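Local coordinates for alpha-1,6-mannanase (Bacteroides thetaiotaomicron, PDB 4V1S), which belongs to glycoside hydrolase family 76 and probably hydrolyses alpha-1,6-mannosidic linkages in mannan backbones, at residues R356-W361 with R375-A380. Numbering follows the deposited sequence.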
ATOM      1  N   ARG A 356     -13.722   7.743  14.095  1.00 18.07           N
ATOM      2  CA  ARG A 356     -12.525   8.198  13.379  1.00 16.89           C
ATOM      3  C   ARG A 356     -11.250   7.556  13.899  1.00 15.58           C
ATOM      4  O   ARG A 356     -11.213   7.004  15.008  1.00 17.63           O
ATOM      5  CB  ARG A 356     -12.417   9.714  13.418  1.00 15.84           C
ATOM      6  CG  ARG A 356     -13.681  10.358  12.865  1.00 19.72           C
ATOM      7  CD  ARG A 356     -13.478  11.826  12.709  1.00 20.05           C
ATOM      8  NE  ARG A 356     -14.671  12.464  12.178  1.00 22.75           N
ATOM      9  CZ  ARG A 356     -15.416  13.319  12.836  1.00 23.96           C
ATOM     10  NH1 ARG A 356     -15.140  13.641  14.099  1.00 46.96           N
ATOM     11  NH2 ARG A 356     -16.477  13.848  12.253  1.00 30.94           N
ATOM     12  N   TYR A 357     -10.211   7.618  13.066  1.00 17.18           N
ATOM     13  CA  TYR A 357      -8.933   6.963  13.348  1.00 14.92           C
ATOM     14  C   TYR A 357      -7.776   7.948  13.352  1.00 15.59           C
ATOM     15  O   TYR A 357      -7.743   8.900  12.551  1.00 15.86           O
ATOM     16  CB  TYR A 357      -8.674   5.832  12.329  1.00 15.22           C
ATOM     17  CG  TYR A 357      -9.652   4.718  12.565  1.00 15.21           C
ATOM     18  CD1 TYR A 357     -10.933   4.737  11.995  1.00 16.48           C
ATOM     19  CD2 TYR A 357      -9.339   3.683  13.441  1.00 15.99           C
ATOM     20  CE1 TYR A 357     -11.854   3.734  12.287  1.00 16.65           C
ATOM     21  CE2 TYR A 357     -10.249   2.666  13.715  1.00 14.29           C
ATOM     22  CZ  TYR A 357     -11.511   2.712  13.163  1.00 17.05           C
ATOM     23  OH  TYR A 357     -12.408   1.704  13.479  1.00 17.54           O
ATOM     24  N   PRO A 358      -6.812   7.720  14.255  1.00 17.09           N
ATOM     25  CA  PRO A 358      -5.642   8.559  14.343  1.00 17.79           C
ATOM     26  C   PRO A 358      -4.597   8.235  13.272  1.00 16.04           C
ATOM     27  O   PRO A 358      -4.624   7.175  12.632  1.00 18.15           O
ATOM     28  CB  PRO A 358      -5.104   8.221  15.723  1.00 17.38           C
ATOM     29  CG  PRO A 358      -5.387   6.747  15.843  1.00 16.81           C
ATOM     30  CD  PRO A 358      -6.759   6.612  15.226  1.00 18.23           C
ATOM     31  N   GLU A 359      -3.643   9.133  13.129  1.00 16.50           N
ATOM     32  CA  GLU A 359      -2.552   8.933  12.191  1.00 14.96           C
ATOM     33  C   GLU A 359      -1.654   7.739  12.559  1.00 14.36           C
ATOM     34  O   GLU A 359      -1.285   6.939  11.679  1.00 14.67           O
ATOM     35  CB  GLU A 359      -1.698  10.184  12.127  1.00 14.40           C
ATOM     36  CG  GLU A 359      -0.491  10.078  11.229  1.00 16.72           C
ATOM     37  CD  GLU A 359       0.115  11.416  10.854  1.00 18.10           C
ATOM     38  OE1 GLU A 359      -0.175  12.453  11.502  1.00 21.00           O
ATOM     39  OE2 GLU A 359       0.935  11.444   9.918  1.00 21.43           O
ATOM     40  N   HIS A 360      -1.357   7.613  13.850  1.00 15.20           N
ATOM     41  CA  HIS A 360      -0.360   6.647  14.342  0.50 15.41           C
ATOM     42  C   HIS A 360      -1.067   5.483  15.058  1.00 14.71           C
ATOM     43  O   HIS A 360      -2.121   5.672  15.680  1.00 17.91           O
ATOM     44  CB  HIS A 360       0.619   7.399  15.252  0.50 15.64           C
ATOM     45  CG  HIS A 360       1.896   6.669  15.557  0.50 15.49           C
ATOM     46  ND1 HIS A 360       3.078   6.889  14.874  0.50 15.88           N
ATOM     47  CD2 HIS A 360       2.186   5.769  16.527  0.50 12.27           C
ATOM     48  CE1 HIS A 360       4.027   6.140  15.402  0.50 13.05           C
ATOM     49  NE2 HIS A 360       3.504   5.451  16.406  0.50 16.38           N
ATOM     50  N   TRP A 361      -0.516   4.268  14.931  1.00 13.37           N
ATOM     51  CA  TRP A 361      -1.151   3.078  15.488  1.00 15.28           C
ATOM     52  C   TRP A 361      -0.552   2.576  16.801  1.00 16.38           C
ATOM     53  O   TRP A 361      -0.938   1.525  17.303  1.00 17.11           O
ATOM     54  CB  TRP A 361      -1.141   1.955  14.457  1.00 14.63           C
ATOM     55  CG  TRP A 361      -2.155   2.076  13.343  1.00 12.83           C
ATOM     56  CD1 TRP A 361      -3.043   3.090  13.110  1.00 15.09           C
ATOM     57  CD2 TRP A 361      -2.338   1.133  12.292  1.00 12.81           C
ATOM     58  NE1 TRP A 361      -3.804   2.812  11.997  1.00 14.30           N
ATOM     59  CE2 TRP A 361      -3.376   1.618  11.463  1.00 12.34           C
ATOM     60  CE3 TRP A 361      -1.709  -0.071  11.956  1.00 14.80           C
ATOM     61  CZ2 TRP A 361      -3.794   0.933  10.320  1.00 12.32           C
ATOM     62  CZ3 TRP A 361      -2.117  -0.756  10.816  1.00 14.75           C
ATOM     63  CH2 TRP A 361      -3.178  -0.248  10.008  1.00 13.90           C
ATOM     64  N   ARG A 375      -6.333   9.406   4.489  1.00 11.41           N
ATOM     65  CA  ARG A 375      -5.655   8.132   4.634  1.00 12.64           C
ATOM     66  C   ARG A 375      -5.846   7.481   5.974  1.00 11.43           C
ATOM     67  O   ARG A 375      -5.704   6.241   6.069  1.00 13.93           O
ATOM     68  CB  ARG A 375      -4.210   8.071   4.142  1.00 23.46           C
ATOM     69  CG  ARG A 375      -3.361   9.056   4.731  1.00 19.52           C
ATOM     70  CD  ARG A 375      -2.117   9.459   3.914  1.00 14.71           C
ATOM     71  NE  ARG A 375      -1.836  10.544   4.826  1.00 19.42           N
ATOM     72  CZ  ARG A 375      -0.689  11.019   5.223  1.00 16.30           C
ATOM     73  NH1 ARG A 375       0.457  10.594   4.729  1.00 23.42           N
ATOM     74  NH2 ARG A 375      -0.732  11.989   6.146  1.00 17.05           N
ATOM     75  N   PHE A 376      -6.166   8.262   7.015  1.00 13.59           N
ATOM     76  CA  PHE A 376      -6.161   7.682   8.358  1.00 13.25           C
ATOM     77  C   PHE A 376      -7.260   6.602   8.511  1.00 12.53           C
ATOM     78  O   PHE A 376      -7.043   5.546   9.115  1.00 14.95           O
ATOM     79  CB  PHE A 376      -6.353   8.724   9.458  1.00 14.81           C
ATOM     80  CG  PHE A 376      -5.331   9.845   9.509  1.00 14.70           C
ATOM     81  CD1 PHE A 376      -4.190   9.887   8.703  1.00 16.06           C
ATOM     82  CD2 PHE A 376      -5.527  10.884  10.439  1.00 17.04           C
ATOM     83  CE1 PHE A 376      -3.305  10.942   8.784  1.00 18.49           C
ATOM     84  CE2 PHE A 376      -4.635  11.941  10.526  1.00 18.71           C
ATOM     85  CZ  PHE A 376      -3.518  11.978   9.693  1.00 18.96           C
ATOM     86  N   SER A 377      -8.464   6.885   8.017  1.00 13.41           N
ATOM     87  CA  SER A 377      -9.557   5.940   8.181  1.00 11.74           C
ATOM     88  C   SER A 377      -9.628   4.972   7.014  1.00 10.82           C
ATOM     89  O   SER A 377     -10.086   3.849   7.191  1.00 13.57           O
ATOM     90  CB  SER A 377     -10.905   6.627   8.369  1.00 13.87           C
ATOM     91  OG  SER A 377     -10.981   7.219   9.658  1.00 18.93           O
ATOM     92  N   THR A 378      -9.152   5.370   5.831  1.00 11.80           N
ATOM     93  CA  THR A 378      -9.253   4.452   4.703  1.00 11.13           C
ATOM     94  C   THR A 378      -8.315   3.224   4.898  1.00 10.77           C
ATOM     95  O   THR A 378      -8.674   2.110   4.491  1.00 11.01           O
ATOM     96  CB  THR A 378      -8.965   5.149   3.381  1.00 12.22           C
ATOM     97  OG1 THR A 378      -7.667   5.740   3.394  1.00 14.57           O
ATOM     98  CG2 THR A 378     -10.062   6.186   3.038  1.00 13.37           C
ATOM     99  N   VAL A 379      -7.127   3.417   5.496  1.00 11.15           N
ATOM    100  CA  VAL A 379      -6.268   2.266   5.764  1.00 10.65           C
ATOM    101  C   VAL A 379      -6.938   1.327   6.768  1.00 10.31           C
ATOM    102  O   VAL A 379      -6.815   0.133   6.655  1.00 11.11           O
ATOM    103  CB  VAL A 379      -4.868   2.669   6.171  1.00 10.64           C
ATOM    104  CG1 VAL A 379      -4.848   3.482   7.460  1.00  8.92           C
ATOM    105  CG2 VAL A 379      -3.969   1.466   6.272  1.00 11.28           C
ATOM    106  N   ALA A 380      -7.656   1.878   7.753  1.00 12.07           N
ATOM    107  CA  ALA A 380      -8.392   1.034   8.698  1.00 13.19           C
ATOM    108  C   ALA A 380      -9.483   0.224   7.995  1.00 11.68           C
ATOM    109  O   ALA A 380      -9.606  -0.958   8.215  1.00 14.26           O
ATOM    110  CB  ALA A 380      -8.971   1.862   9.823  1.00 14.50           C
TER
HETATM  111  O   HOH W   1      -9.883   9.336  10.710  1.00 21.96           O
HETATM  112  O   HOH W   2      -4.912   5.164  10.779  1.00 14.81           O
HETATM  113  O   HOH W   3       1.096  13.580   7.959  1.00 50.12           O
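Phe376 O and Pro358 O are joined through water 2, a polar atom gripped by three groups: it donates to each carbonyl at 2.7 Å and accepts from Trp361 NE1 at 2.9 Å. The indole N-H of the loop is thus tied to the helix backbone, while CZ2 of the same indole packs obliquely against Val379 CG1 at 4.0 Å. Water 1 accepts from Tyr357 N and is hydrogen-bonded to Ser377 OG at 2.6 Å.

Two CH-pi contacts, each over a ring face, make up much of the apolar packing. Ala380 CB sits over the face of the Tyr357 ring, 3.9 Å from its centroid and only 6° off the normal, with Ser377 OG at the ring edge beside CD1; the phenol hydroxyl bonds to Tyr384. Phe376, its CG anti to the carbonyl carbon (chi1 -58°), lays one ring face against Glu359, whose CB lies 3.8 Å from the centroid and whose carboxylate plane is tilted 23° from the ring. Were Phe376 an alanine, CB and CG of Glu359 would probably lose the ring face they rest on, leaving a gap between the loop and the helix.

Beyond the ring, Glu359 OE2 and Arg375 NH2 stand 4.2 Å apart, the oxygen well out of the guanidinium plane, and are linked by water 3 rather than by a salt bridge. Glu359 OE2 is also hydrogen-bonded to Tyr314 OH, and Arg375 NH2 forms a salt bridge with Asp373; Arg375 makes a cation-pi contact with Tyr314 as well.

The loop after helix 334-350 is thereby packed onto the last helix, 374-394, of a helical fold consistent with the (alpha/alpha)6 barrel of family 76. Polar coupling between the two segments runs through water, whereas their direct contact is largely apolar, with the Glu359–Arg375 charges probably adding a weaker attraction.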